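Local coordinates for protein alpha-glucosidase YIHQ (Escherichia coli, PDB 5AEG) that hydrolyses sulfoquinovosyl diacylglycerides and simple sulfoquinovosides such as sulfoquinovosyl glycerol, releasing sulfoquinovose, as a retaining-type family 31 glycoside hydrolase, at residues F136-L141 / G175-T180; P147-E152 / M425-P430; Y363-G368 / G407-T412; G460-S465 / A494-G499. One frame throughout, in Å; residues are numbered along the deposited sequence.

Overall arrangement
All four contacts are buried, and they differ in chemistry. Contact 1 joins two loops of the N-terminal domain by rings and two bridging waters. Contact 2 links that domain to helix 422-444 of the TIM barrel and is the most polar, with three hydrogen bonds and a ring stack. Contact 3 is apolar, lies farthest from the chain centre and packs strand 364-367 on the loop that carries E408. Contact 4 lies deepest, within the barrel domain, where side chains bind backbone carbonyls. Contacts 1 and 2 meet between T180 and S151. Contact 3 adjoins contact 2 through H426 and L410 O. F139 of contact 1 packs on M495 of contact 4.

Contact 1. Residues F136-L141 / G175-T180; sequences FSYFDL and GDYYWT
Y138 and Y177 make the tight part of this contact. Y138 turns its ring edge to the face of Y177, an offset edge-to-face pair with planes 86° apart. CE2 of Y138 lies 3.6 Å from CD1 of Y177. CG of Y177 lies between its backbone N and carbonyl carbon (chi1 68°), which brings the ring to Y138. Y178 lies on one face of the Y177 ring, CD2 over its centre. S137 packs beside this pair, CB 3.8 Å from CB of Y177. OG of S137 is hydrogen-bonded to D480 and R157.

The other half is looser, and two waters bridge the backbones. Water 2 accepts from S137 N and bridges to Y177 O at 2.7 Å. Water 1 accepts from F136 N and lies 3.0 Å from W179 O. The F136 ring meets T180 at its edge, CE1 lying 3.9 Å from OG1, a hydroxyl bonded to E134 O.

The F136 side chain lies about 7 Å from both that of D472, the probable proton donor, and a bound calcium ion. Both loops, after strand 129-133 and helix 162-169, belong to the N-terminal galactose mutarotase-like domain. Y138 also touches F146 of strand 145-148, while F136 packs on A489 of helix 486-495.

Contact 2. Residues P147-E152 / M425-P430; sequences PLWTSE and MHNAWP
The W149 indole and the H426 imidazole form an offset stack, with planes 19° apart and ring centroids 4.3 Å apart. CD2 of H426 sits over one face of the indole, toward the rim and 3.3 Å from CZ2 of W149. On the same indole face, also near the rim, lies OD1 of N427. F55 meets both rings, edge-to-face with W149. At the imidazole edge, T150 O lies in the ring plane and accepts from NE2 of H426 at 2.6 Å, a short and nearly straight bond. ND1 of H426 is bound to L410 O, so both ring nitrogens are engaged and its rotation is fixed. Two carbonyl partners would favour an imidazole protonated on both nitrogens.

This is an interdomain joint. Strand 145-148 and the loop after it come from the N-terminal galactose mutarotase-like domain, and helix 422-444 belongs to the TIM barrel.

The N427 amide holds the backbone of L148 and T150 with both its atoms. OD1 accepts from T150 N at 2.9 Å, with an N-H...O angle of 172°. ND2 donates to L148 O at 3.2 Å, a more bent bond tilted from the amide plane. CG lies beside the backbone N (chi1 -82°), which turns the amide toward L148 and T150. CG2 of T150 fits against H426 and N427, 3.3 Å from NE2 of H426. T150 also touches E408, probably an active-site residue.

Contact 3. Residues Y363-G368 / G407-T412; sequences YLVEFG and GEYLPT
The loop after strand 401-404, which carries E408, probably an active-site residue as in relatives, meets strand 364-367 and Y363 just before it. The contact is apolar. The Y363 ring and P411 lie alongside one another, pointing opposite ways. OH of Y363 lies 3.4 Å from CB of P411, and CE1 of Y363 is 3.8 Å from CG of P411. Y363 puts its CG anti to the backbone N (chi1 -161°), which extends the ring across to the proline. Its hydroxyl continues past P411 to a hydrogen bond with D413.

V365 divides its two methyl groups between two partners. CG1 reaches CE2 of Y409 at 3.7 Å, and CG2 meets CG of P411 at 3.8 Å. CG of P411 also lies over one face of the Y409 ring, toward the rim.

Strand 364-367 belongs to a small antiparallel sheet with strands 370-374 and 337-339, within the TIM-barrel domain. Cutting Y363 back to alanine is likely to leave P411 without its cover on this side and D413 without the hydroxyl it binds.

F367 is at the margin, where CE1 is 4.5 Å from CD2 of Y409, at the edge of the Y409 ring. The F367 ring also packs edge-to-face with W304, a residue that binds the sulfolipid substrate, and with Y337. V365 CG1 lies over one face of the F367 ring, toward the rim.

Contact 4. Residues G460-S465 / A494-G499; sequences GSQKYS and AMTGHG
Q462 and H498 each send a side-chain N-H across to a backbone carbonyl of the facing segment. NE2 of Q462 donates to T496 O at 2.9 Å. The approach is nearly along the C=O axis, but the N-H...O angle is only 139°. NE2 also binds OE1 of Q184. The other end of the amide turns back on its own helix, where OE1 accepts from G460 N at 2.9 Å. The side chain is bent at chi2 (77°), and this lets one amide serve both the helix start and the neighbouring loop. Its CG rests 3.3 Å from G497 O, which accepts from Q246.

With a leucine in place of Q462, G460 N would probably lose its acceptor, T496 O its donor from this helix, and Q184 OE1 its amide partner.

H498 uses NE2 to donate to S465 O, 2.9 Å away. The oxygen lies close to the plane of the imidazole, while the donor approaches from above the plane of the S465 carbonyl, off its lone-pair directions. ND1 has a weak bond to L500 N. The edge of the ring also brings CD2 of H498 to 3.5 Å from S461 O, which takes the helical bond from S465 N. The T496 hydroxyl is bound to S492 O and G133 N.

G497, with positive phi, is the C-prime residue of a Schellman motif that ends helix 486-495. H498 N bonds back to L493 O, and G497 N to A494 O.

Contact 1. Residues F136-L141 / G175-T180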
loop_
_atom_site.group_PDB
_atom_site.type_symbol
_atom_site.label_atom_id
_atom_site.label_comp_id
_atom_site.label_asym_id
_atom_site.label_seq_id
_atom_site.Cartn_x
_atom_site.Cartn_y
_atom_site.Cartn_z
ATOM N N PHE A 136 7.177 1.135 -5.162
ATOM C CA PHE A 136 6.993 0.364 -6.390
ATOM C C PHE A 136 8.213 0.247 -7.296
ATOM O O PHE A 136 8.205 -0.589 -8.200
ATOM C CB PHE A 136 5.824 1.022 -7.178
ATOM C CG PHE A 136 4.467 0.818 -6.600
ATOM C CD1 PHE A 136 3.969 1.724 -5.658
ATOM C CD2 PHE A 136 3.621 -0.187 -7.070
ATOM C CE1 PHE A 136 2.725 1.585 -5.119
ATOM C CE2 PHE A 136 2.367 -0.306 -6.575
ATOM C CZ PHE A 136 1.924 0.575 -5.579
ATOM N N SER A 137 9.233 1.113 -7.157
ATOM C CA SER A 137 10.459 1.028 -7.931
ATOM C C SER A 137 11.675 0.473 -7.185
ATOM O O SER A 137 12.637 -0.013 -7.806
ATOM C CB SER A 137 10.863 2.427 -8.465
ATOM O OG SER A 137 9.885 2.945 -9.369
ATOM N N TYR A 138 11.653 0.561 -5.863
ATOM C CA TYR A 138 12.755 0.135 -5.004
ATOM C C TYR A 138 12.157 -0.666 -3.873
ATOM O O TYR A 138 11.053 -0.329 -3.384
ATOM C CB TYR A 138 13.521 1.345 -4.443
ATOM C CG TYR A 138 14.330 2.020 -5.527
ATOM C CD1 TYR A 138 15.485 1.428 -6.028
ATOM C CD2 TYR A 138 13.875 3.203 -6.130
ATOM C CE1 TYR A 138 16.183 2.010 -7.114
ATOM C CE2 TYR A 138 14.574 3.807 -7.149
ATOM C CZ TYR A 138 15.717 3.233 -7.637
ATOM O OH TYR A 138 16.350 3.888 -8.658
ATOM N N PHE A 139 12.859 -1.738 -3.450
ATOM C CA PHE A 139 12.493 -2.365 -2.184
ATOM C C PHE A 139 13.566 -1.940 -1.206
ATOM O O PHE A 139 13.265 -1.204 -0.231
ATOM C CB PHE A 139 12.350 -3.907 -2.336
ATOM C CG PHE A 139 12.122 -4.636 -1.037
ATOM C CD1 PHE A 139 11.286 -4.118 -0.017
ATOM C CD2 PHE A 139 12.777 -5.867 -0.821
ATOM C CE1 PHE A 139 11.123 -4.775 1.209
ATOM C CE2 PHE A 139 12.604 -6.537 0.376
ATOM C CZ PHE A 139 11.746 -6.010 1.382
ATOM N N ASP A 140 14.809 -2.421 -1.405
ATOM C CA ASP A 140 15.950 -1.798 -0.678
ATOM C C ASP A 140 15.966 -0.350 -1.070
ATOM O O ASP A 140 16.155 -0.019 -2.233
ATOM C CB ASP A 140 17.235 -2.435 -1.081
ATOM C CG ASP A 140 18.462 -1.881 -0.324
ATOM O OD1 ASP A 140 18.378 -1.114 0.630
ATOM O OD2 ASP A 140 19.547 -2.279 -0.720
ATOM N N LEU A 141 15.813 0.562 -0.102
ATOM C CA LEU A 141 15.790 1.996 -0.380
ATOM C C LEU A 141 17.148 2.698 -0.299
ATOM O O LEU A 141 17.316 3.920 -0.629
ATOM C CB LEU A 141 14.843 2.655 0.645
ATOM C CG LEU A 141 13.434 2.101 0.786
ATOM C CD1 LEU A 141 12.596 2.824 1.793
ATOM C CD2 LEU A 141 12.732 2.061 -0.524
ATOM N N GLY A 175 4.679 10.926 -12.951
ATOM C CA GLY A 175 5.284 10.548 -11.668
ATOM C C GLY A 175 6.742 10.207 -11.753
ATOM O O GLY A 175 7.440 10.493 -12.742
ATOM N N ASP A 176 7.227 9.622 -10.660
ATOM C CA ASP A 176 8.604 9.253 -10.522
ATOM C C ASP A 176 8.719 8.064 -9.536
ATOM O O ASP A 176 7.729 7.593 -8.993
ATOM C CB ASP A 176 9.432 10.469 -10.076
ATOM C CG ASP A 176 10.860 10.431 -10.582
ATOM O OD1 ASP A 176 11.391 9.406 -11.027
ATOM O OD2 ASP A 176 11.469 11.496 -10.521
ATOM N N TYR A 177 9.936 7.618 -9.315
ATOM C CA TYR A 177 10.249 6.348 -8.670
ATOM C C TYR A 177 9.700 6.208 -7.246
ATOM O O TYR A 177 9.451 5.116 -6.814
ATOM C CB TYR A 177 11.785 6.109 -8.654
ATOM C CG TYR A 177 12.551 7.043 -7.769
ATOM C CD1 TYR A 177 12.670 6.804 -6.388
ATOM C CD2 TYR A 177 13.094 8.218 -8.291
ATOM C CE1 TYR A 177 13.407 7.639 -5.552
ATOM C CE2 TYR A 177 13.852 9.064 -7.478
ATOM C CZ TYR A 177 13.979 8.780 -6.100
ATOM O OH TYR A 177 14.654 9.648 -5.246
ATOM N N TYR A 178 9.474 7.339 -6.588
ATOM C CA TYR A 178 9.027 7.413 -5.197
ATOM C C TYR A 178 7.568 7.722 -5.102
ATOM O O TYR A 178 7.034 7.684 -3.994
ATOM C CB TYR A 178 9.823 8.501 -4.379
ATOM C CG TYR A 178 9.665 9.865 -4.903
ATOM C CD1 TYR A 178 8.619 10.672 -4.497
ATOM C CD2 TYR A 178 10.543 10.355 -5.852
ATOM C CE1 TYR A 178 8.474 11.935 -5.026
ATOM C CE2 TYR A 178 10.372 11.612 -6.383
ATOM C CZ TYR A 178 9.336 12.392 -5.954
ATOM O OH TYR A 178 9.218 13.663 -6.478
ATOM N N TRP A 179 6.854 7.963 -6.204
ATOM C CA TRP A 179 5.480 8.292 -6.070
ATOM C C TRP A 179 4.645 7.092 -5.546
ATOM O O TRP A 179 4.846 5.978 -5.973
ATOM C CB TRP A 179 4.897 8.796 -7.399
ATOM C CG TRP A 179 5.262 10.173 -7.743
ATOM C CD1 TRP A 179 6.395 10.811 -7.468
ATOM C CD2 TRP A 179 4.427 11.092 -8.464
ATOM N NE1 TRP A 179 6.347 12.093 -7.988
ATOM C CE2 TRP A 179 5.124 12.305 -8.555
ATOM C CE3 TRP A 179 3.191 10.986 -9.054
ATOM C CZ2 TRP A 179 4.596 13.411 -9.210
ATOM C CZ3 TRP A 179 2.618 12.119 -9.684
ATOM C CH2 TRP A 179 3.335 13.297 -9.779
ATOM N N THR A 180 3.709 7.363 -4.657
ATOM C CA THR A 180 2.828 6.352 -4.127
ATOM C C THR A 180 1.671 6.934 -3.366
ATOM O O THR A 180 1.771 8.013 -2.744
ATOM C CB THR A 180 3.661 5.411 -3.156
ATOM O OG1 THR A 180 2.821 4.458 -2.511
ATOM C CG2 THR A 180 4.443 6.176 -2.117
HETATM O O HOH W 1 6.950 4.138 -4.834
HETATM O O HOH W 2 9.962 3.161 -4.966
#

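Contact 2. Residues P147-E152 / M425-P430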
loop_
_atom_site.group_PDB
_atom_site.type_symbol
_atom_site.label_atom_id
_atom_site.label_comp_id
_atom_site.label_asym_id
_atom_site.label_seq_id
_atom_site.Cartn_x
_atom_site.Cartn_y
_atom_site.Cartn_z
ATOM N N PRO A 147 10.893 11.361 -0.778
ATOM C CA PRO A 147 9.773 12.157 -0.313
ATOM C C PRO A 147 8.585 11.246 0.046
ATOM O O PRO A 147 8.237 10.290 -0.703
ATOM C CB PRO A 147 9.410 13.002 -1.559
ATOM C CG PRO A 147 10.728 13.107 -2.300
ATOM C CD PRO A 147 11.239 11.678 -2.156
ATOM N N LEU A 148 7.920 11.613 1.122
ATOM C CA LEU A 148 6.793 10.906 1.690
ATOM C C LEU A 148 5.543 11.803 1.704
ATOM O O LEU A 148 5.220 12.513 2.716
ATOM C CB LEU A 148 7.116 10.474 3.123
ATOM C CG LEU A 148 8.338 9.513 3.180
ATOM C CD1 LEU A 148 8.721 9.261 4.642
ATOM C CD2 LEU A 148 8.160 8.177 2.418
ATOM N N TRP A 149 4.784 11.713 0.612
ATOM C CA TRP A 149 3.630 12.538 0.414
ATOM C C TRP A 149 2.628 11.752 -0.413
ATOM O O TRP A 149 2.960 11.379 -1.541
ATOM C CB TRP A 149 4.093 13.772 -0.275
ATOM C CG TRP A 149 2.975 14.749 -0.523
ATOM C CD1 TRP A 149 2.261 14.927 -1.696
ATOM C CD2 TRP A 149 2.395 15.646 0.427
ATOM N NE1 TRP A 149 1.297 15.898 -1.522
ATOM C CE2 TRP A 149 1.348 16.358 -0.243
ATOM C CE3 TRP A 149 2.686 15.969 1.760
ATOM C CZ2 TRP A 149 0.616 17.364 0.393
ATOM C CZ3 TRP A 149 1.940 16.989 2.398
ATOM C CH2 TRP A 149 0.926 17.653 1.708
ATOM N N THR A 150 1.479 11.433 0.155
ATOM C CA THR A 150 0.485 10.582 -0.545
ATOM C C THR A 150 -0.035 11.310 -1.758
ATOM O O THR A 150 -0.245 12.546 -1.724
ATOM C CB THR A 150 -0.644 10.001 0.347
ATOM O OG1 THR A 150 -1.297 9.014 -0.431
ATOM C CG2 THR A 150 -1.623 11.045 0.855
ATOM N N SER A 151 -0.116 10.604 -2.874
ATOM C CA SER A 151 -0.501 11.182 -4.151
ATOM C C SER A 151 -0.930 10.100 -5.120
ATOM O O SER A 151 -0.888 8.894 -4.793
ATOM C CB SER A 151 0.628 11.976 -4.806
ATOM O OG SER A 151 1.688 11.211 -5.446
ATOM N N GLU A 152 -1.383 10.528 -6.295
ATOM C CA GLU A 152 -1.472 9.532 -7.387
ATOM C C GLU A 152 -0.111 8.913 -7.559
ATOM O O GLU A 152 0.973 9.502 -7.360
ATOM C CB GLU A 152 -1.949 10.096 -8.694
ATOM C CG GLU A 152 -3.313 10.796 -8.618
ATOM C CD GLU A 152 -4.318 9.966 -7.896
ATOM O OE1 GLU A 152 -4.422 8.753 -8.284
ATOM O OE2 GLU A 152 -4.961 10.480 -6.911
ATOM N N MET A 425 -3.202 17.219 7.489
ATOM C CA MET A 425 -4.214 16.146 7.363
ATOM C C MET A 425 -4.106 15.293 6.076
ATOM O O MET A 425 -4.589 14.166 6.061
ATOM C CB MET A 425 -5.628 16.747 7.446
ATOM C CG MET A 425 -6.040 17.261 8.864
ATOM S SD MET A 425 -5.745 16.118 10.218
ATOM C CE MET A 425 -6.688 14.744 9.688
ATOM N N HIS A 426 -3.505 15.858 5.052
ATOM C CA HIS A 426 -3.444 15.219 3.720
ATOM C C HIS A 426 -2.873 13.798 3.823
ATOM O O HIS A 426 -3.537 12.830 3.448
ATOM C CB HIS A 426 -2.595 16.051 2.807
ATOM C CG HIS A 426 -2.311 15.386 1.503
ATOM N ND1 HIS A 426 -3.234 15.313 0.481
ATOM C CD2 HIS A 426 -1.224 14.692 1.087
ATOM C CE1 HIS A 426 -2.698 14.633 -0.528
ATOM N NE2 HIS A 426 -1.498 14.220 -0.164
ATOM N N ASN A 427 -1.733 13.670 4.488
ATOM C CA ASN A 427 -1.063 12.348 4.633
ATOM C C ASN A 427 -1.786 11.444 5.600
ATOM O O ASN A 427 -1.707 10.218 5.492
ATOM C CB ASN A 427 0.388 12.501 5.081
ATOM C CG ASN A 427 1.321 12.803 3.952
ATOM O OD1 ASN A 427 0.994 12.663 2.789
ATOM N ND2 ASN A 427 2.525 13.210 4.292
ATOM N N ALA A 428 -2.565 11.999 6.541
ATOM C CA ALA A 428 -3.361 11.163 7.479
ATOM C C ALA A 428 -4.710 10.693 6.928
ATOM O O ALA A 428 -5.405 9.861 7.548
ATOM C CB ALA A 428 -3.589 11.959 8.799
ATOM N N TRP A 429 -5.104 11.247 5.782
ATOM C CA TRP A 429 -6.453 10.965 5.256
ATOM C C TRP A 429 -6.692 9.442 4.978
ATOM O O TRP A 429 -7.737 8.887 5.290
ATOM C CB TRP A 429 -6.749 11.726 3.969
ATOM C CG TRP A 429 -8.169 12.146 3.848
ATOM C CD1 TRP A 429 -9.097 11.674 3.018
ATOM C CD2 TRP A 429 -8.834 13.123 4.700
ATOM N NE1 TRP A 429 -10.324 12.348 3.212
ATOM C CE2 TRP A 429 -10.183 13.215 4.261
ATOM C CE3 TRP A 429 -8.385 13.970 5.701
ATOM C CZ2 TRP A 429 -11.115 14.132 4.839
ATOM C CZ3 TRP A 429 -9.335 14.873 6.348
ATOM C CH2 TRP A 429 -10.671 14.957 5.872
ATOM N N PRO A 430 -5.726 8.765 4.374
ATOM C CA PRO A 430 -6.021 7.359 4.048
ATOM C C PRO A 430 -6.397 6.477 5.223
ATOM O O PRO A 430 -7.385 5.723 5.191
ATOM C CB PRO A 430 -4.700 6.880 3.341
ATOM C CG PRO A 430 -4.130 8.122 2.767
ATOM C CD PRO A 430 -4.450 9.221 3.791
#

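Contact 3. Residues Y363-G368 / G407-T412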
loop_
_atom_site.group_PDB
_atom_site.type_symbol
_atom_site.label_atom_id
_atom_site.label_comp_id
_atom_site.label_asym_id
_atom_site.label_seq_id
_atom_site.Cartn_x
_atom_site.Cartn_y
_atom_site.Cartn_z
ATOM N N TYR A 363 -16.214 22.555 -0.458
ATOM C CA TYR A 363 -15.163 22.325 -1.453
ATOM C C TYR A 363 -15.599 21.221 -2.413
ATOM O O TYR A 363 -15.873 20.098 -1.958
ATOM C CB TYR A 363 -13.861 21.887 -0.749
ATOM C CG TYR A 363 -12.644 22.044 -1.561
ATOM C CD1 TYR A 363 -12.375 21.160 -2.609
ATOM C CD2 TYR A 363 -11.659 22.962 -1.206
ATOM C CE1 TYR A 363 -11.236 21.311 -3.367
ATOM C CE2 TYR A 363 -10.516 23.096 -1.947
ATOM C CZ TYR A 363 -10.315 22.245 -3.023
ATOM O OH TYR A 363 -9.173 22.298 -3.752
ATOM N N LEU A 364 -15.598 21.553 -3.698
ATOM C CA LEU A 364 -15.845 20.619 -4.776
ATOM C C LEU A 364 -14.598 20.394 -5.599
ATOM O O LEU A 364 -14.001 21.319 -6.081
ATOM C CB LEU A 364 -16.926 21.136 -5.720
ATOM C CG LEU A 364 -18.259 21.526 -5.072
ATOM C CD1 LEU A 364 -19.266 21.999 -6.118
ATOM C CD2 LEU A 364 -18.811 20.419 -4.203
ATOM N N VAL A 365 -14.239 19.141 -5.800
ATOM C CA VAL A 365 -13.095 18.814 -6.625
ATOM C C VAL A 365 -13.606 18.521 -7.999
ATOM O O VAL A 365 -14.640 17.853 -8.146
ATOM C CB VAL A 365 -12.364 17.595 -6.072
ATOM C CG1 VAL A 365 -11.225 17.224 -6.968
ATOM C CG2 VAL A 365 -11.844 17.883 -4.676
ATOM N N GLU A 366 -12.901 19.007 -8.996
ATOM C CA GLU A 366 -13.217 18.691 -10.404
ATOM C C GLU A 366 -12.642 17.373 -10.749
ATOM O O GLU A 366 -11.468 17.171 -10.529
ATOM C CB GLU A 366 -12.593 19.691 -11.372
ATOM C CG GLU A 366 -13.425 20.936 -11.507
ATOM C CD GLU A 366 -12.776 22.065 -12.292
ATOM O OE1 GLU A 366 -11.533 22.264 -12.207
ATOM O OE2 GLU A 366 -13.539 22.783 -12.979
ATOM N N PHE A 367 -13.473 16.475 -11.273
ATOM C CA PHE A 367 -12.992 15.270 -11.970
ATOM C C PHE A 367 -13.460 15.347 -13.432
ATOM O O PHE A 367 -14.096 14.445 -13.972
ATOM C CB PHE A 367 -13.436 13.998 -11.257
ATOM C CG PHE A 367 -12.909 13.881 -9.848
ATOM C CD1 PHE A 367 -11.592 13.498 -9.612
ATOM C CD2 PHE A 367 -13.726 14.198 -8.755
ATOM C CE1 PHE A 367 -11.101 13.406 -8.313
ATOM C CE2 PHE A 367 -13.252 14.107 -7.458
ATOM C CZ PHE A 367 -11.936 13.678 -7.242
ATOM N N GLY A 368 -13.164 16.489 -14.036
ATOM C CA GLY A 368 -13.223 16.676 -15.462
ATOM C C GLY A 368 -14.425 17.532 -15.634
ATOM O O GLY A 368 -14.469 18.690 -15.176
ATOM N N GLY A 407 -8.387 8.383 -1.160
ATOM C CA GLY A 407 -7.727 8.686 0.103
ATOM C C GLY A 407 -6.494 9.518 -0.037
ATOM O O GLY A 407 -6.091 10.178 0.939
ATOM N N GLU A 408 -5.879 9.469 -1.249
ATOM C CA GLU A 408 -4.620 10.105 -1.557
ATOM C C GLU A 408 -4.741 11.571 -2.017
ATOM O O GLU A 408 -3.754 12.218 -2.254
ATOM C CB GLU A 408 -3.778 9.240 -2.568
ATOM C CG GLU A 408 -4.214 9.355 -4.024
ATOM C CD GLU A 408 -5.539 8.656 -4.345
ATOM O OE1 GLU A 408 -5.997 7.895 -3.489
ATOM O OE2 GLU A 408 -6.122 8.890 -5.471
ATOM N N TYR A 409 -5.949 12.037 -2.197
ATOM C CA TYR A 409 -6.185 13.316 -2.789
ATOM C C TYR A 409 -7.140 14.124 -1.927
ATOM O O TYR A 409 -8.163 14.561 -2.375
ATOM C CB TYR A 409 -6.631 13.231 -4.290
ATOM C CG TYR A 409 -6.692 14.651 -4.937
ATOM C CD1 TYR A 409 -5.779 15.685 -4.530
ATOM C CD2 TYR A 409 -7.678 14.997 -5.865
ATOM C CE1 TYR A 409 -5.822 16.953 -5.062
ATOM C CE2 TYR A 409 -7.737 16.311 -6.386
ATOM C CZ TYR A 409 -6.806 17.268 -5.988
ATOM O OH TYR A 409 -6.795 18.542 -6.522
ATOM N N LEU A 410 -6.783 14.305 -0.669
ATOM C CA LEU A 410 -7.293 15.461 0.156
ATOM C C LEU A 410 -6.547 16.722 -0.353
ATOM O O LEU A 410 -5.320 16.815 -0.253
ATOM C CB LEU A 410 -7.022 15.329 1.635
ATOM C CG LEU A 410 -7.553 16.585 2.382
ATOM C CD1 LEU A 410 -9.101 16.544 2.467
ATOM C CD2 LEU A 410 -6.938 16.801 3.728
ATOM N N PRO A 411 -7.256 17.670 -1.002
ATOM C CA PRO A 411 -6.571 18.860 -1.521
ATOM C C PRO A 411 -6.002 19.668 -0.395
ATOM O O PRO A 411 -6.569 19.680 0.727
ATOM C CB PRO A 411 -7.708 19.653 -2.233
ATOM C CG PRO A 411 -8.638 18.588 -2.676
ATOM C CD PRO A 411 -8.687 17.730 -1.393
ATOM N N THR A 412 -4.868 20.264 -0.662
ATOM C CA THR A 412 -4.166 20.990 0.402
ATOM C C THR A 412 -4.665 22.403 0.694
ATOM O O THR A 412 -4.172 23.071 1.628
ATOM C CB THR A 412 -2.669 21.032 0.109
ATOM O OG1 THR A 412 -2.437 21.141 -1.309
ATOM C CG2 THR A 412 -2.065 19.740 0.587
#

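Contact 4. Residues G460-S465 / A494-G499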
loop_
_atom_site.group_PDB
_atom_site.type_symbol
_atom_site.label_atom_id
_atom_site.label_comp_id
_atom_site.label_asym_id
_atom_site.label_seq_id
_atom_site.Cartn_x
_atom_site.Cartn_y
_atom_site.Cartn_z
ATOM N N GLY A 460 -1.506 3.358 10.566
ATOM C CA GLY A 460 -2.761 2.812 11.102
ATOM C C GLY A 460 -3.555 1.931 10.146
ATOM O O GLY A 460 -4.448 1.157 10.559
ATOM N N SER A 461 -3.306 2.064 8.830
ATOM C CA SER A 461 -3.894 1.124 7.841
ATOM C C SER A 461 -3.560 -0.329 8.183
ATOM O O SER A 461 -4.265 -1.263 7.848
ATOM C CB SER A 461 -3.413 1.484 6.390
ATOM O OG SER A 461 -4.061 2.698 6.029
ATOM N N GLN A 462 -2.451 -0.520 8.877
ATOM C CA GLN A 462 -2.090 -1.840 9.373
ATOM C C GLN A 462 -3.186 -2.509 10.266
ATOM O O GLN A 462 -3.310 -3.741 10.280
ATOM C CB GLN A 462 -0.790 -1.760 10.149
ATOM C CG GLN A 462 0.453 -1.393 9.379
ATOM C CD GLN A 462 0.575 0.082 9.059
ATOM O OE1 GLN A 462 -0.158 0.930 9.617
ATOM N NE2 GLN A 462 1.502 0.403 8.156
ATOM N N LYS A 463 -3.925 -1.701 11.012
ATOM C CA LYS A 463 -5.094 -2.205 11.795
ATOM C C LYS A 463 -6.395 -2.125 10.942
ATOM O O LYS A 463 -7.234 -3.044 10.939
ATOM C CB LYS A 463 -5.328 -1.321 13.048
ATOM C CG LYS A 463 -6.502 -1.803 13.942
ATOM C CD LYS A 463 -6.431 -1.034 15.263
ATOM C CE LYS A 463 -7.627 -1.193 16.206
ATOM N NZ LYS A 463 -8.297 -2.499 16.036
ATOM N N TYR A 464 -6.559 -1.000 10.260
ATOM C CA TYR A 464 -7.857 -0.667 9.711
ATOM C C TYR A 464 -8.130 -1.141 8.281
ATOM O O TYR A 464 -9.289 -1.282 7.957
ATOM C CB TYR A 464 -8.078 0.846 9.787
ATOM C CG TYR A 464 -8.118 1.363 11.218
ATOM C CD1 TYR A 464 -8.932 0.755 12.175
ATOM C CD2 TYR A 464 -7.286 2.396 11.612
ATOM C CE1 TYR A 464 -8.965 1.220 13.499
ATOM C CE2 TYR A 464 -7.302 2.855 12.922
ATOM C CZ TYR A 464 -8.141 2.267 13.849
ATOM O OH TYR A 464 -8.124 2.738 15.123
ATOM N N SER A 465 -7.114 -1.408 7.439
ATOM C CA SER A 465 -7.431 -1.873 6.042
ATOM C C SER A 465 -7.342 -3.402 6.059
ATOM O O SER A 465 -6.275 -3.989 6.329
ATOM C CB SER A 465 -6.489 -1.324 5.005
ATOM O OG SER A 465 -6.823 -1.858 3.743
ATOM N N ALA A 494 5.003 -5.273 3.389
ATOM C CA ALA A 494 5.288 -6.302 4.364
ATOM C C ALA A 494 6.230 -5.867 5.514
ATOM O O ALA A 494 5.966 -6.159 6.703
ATOM C CB ALA A 494 5.789 -7.545 3.645
ATOM N N MET A 495 7.276 -5.122 5.146
ATOM C CA MET A 495 8.266 -4.552 6.042
ATOM C C MET A 495 7.768 -3.282 6.747
ATOM O O MET A 495 8.424 -2.800 7.659
ATOM C CB MET A 495 9.535 -4.214 5.270
ATOM C CG MET A 495 10.251 -5.429 4.698
ATOM S SD MET A 495 10.598 -6.736 5.917
ATOM C CE MET A 495 11.904 -5.893 6.790
ATOM N N THR A 496 6.581 -2.791 6.376
ATOM C CA THR A 496 5.933 -1.670 7.051
ATOM C C THR A 496 4.703 -2.191 7.798
ATOM O O THR A 496 3.778 -1.446 8.183
ATOM C CB THR A 496 5.503 -0.568 6.008
ATOM O OG1 THR A 496 6.590 -0.283 5.132
ATOM C CG2 THR A 496 5.189 0.722 6.741
ATOM N N GLY A 497 4.616 -3.496 7.963
ATOM C CA GLY A 497 3.542 -4.038 8.738
ATOM C C GLY A 497 2.198 -4.336 8.192
ATOM O O GLY A 497 1.268 -4.526 8.963
ATOM N N HIS A 498 2.061 -4.375 6.876
ATOM C CA HIS A 498 0.803 -4.791 6.233
ATOM C C HIS A 498 1.148 -6.020 5.321
ATOM O O HIS A 498 2.006 -5.959 4.384
ATOM C CB HIS A 498 0.131 -3.677 5.435
ATOM C CG HIS A 498 -1.330 -3.970 5.220
ATOM N ND1 HIS A 498 -1.785 -5.119 4.590
ATOM C CD2 HIS A 498 -2.426 -3.341 5.685
ATOM C CE1 HIS A 498 -3.103 -5.155 4.633
ATOM N NE2 HIS A 498 -3.519 -4.077 5.282
ATOM N N GLY A 499 0.566 -7.173 5.689
ATOM C CA GLY A 499 0.900 -8.473 5.142
ATOM C C GLY A 499 -0.182 -9.113 4.235
ATOM O O GLY A 499 -0.077 -10.256 3.908
#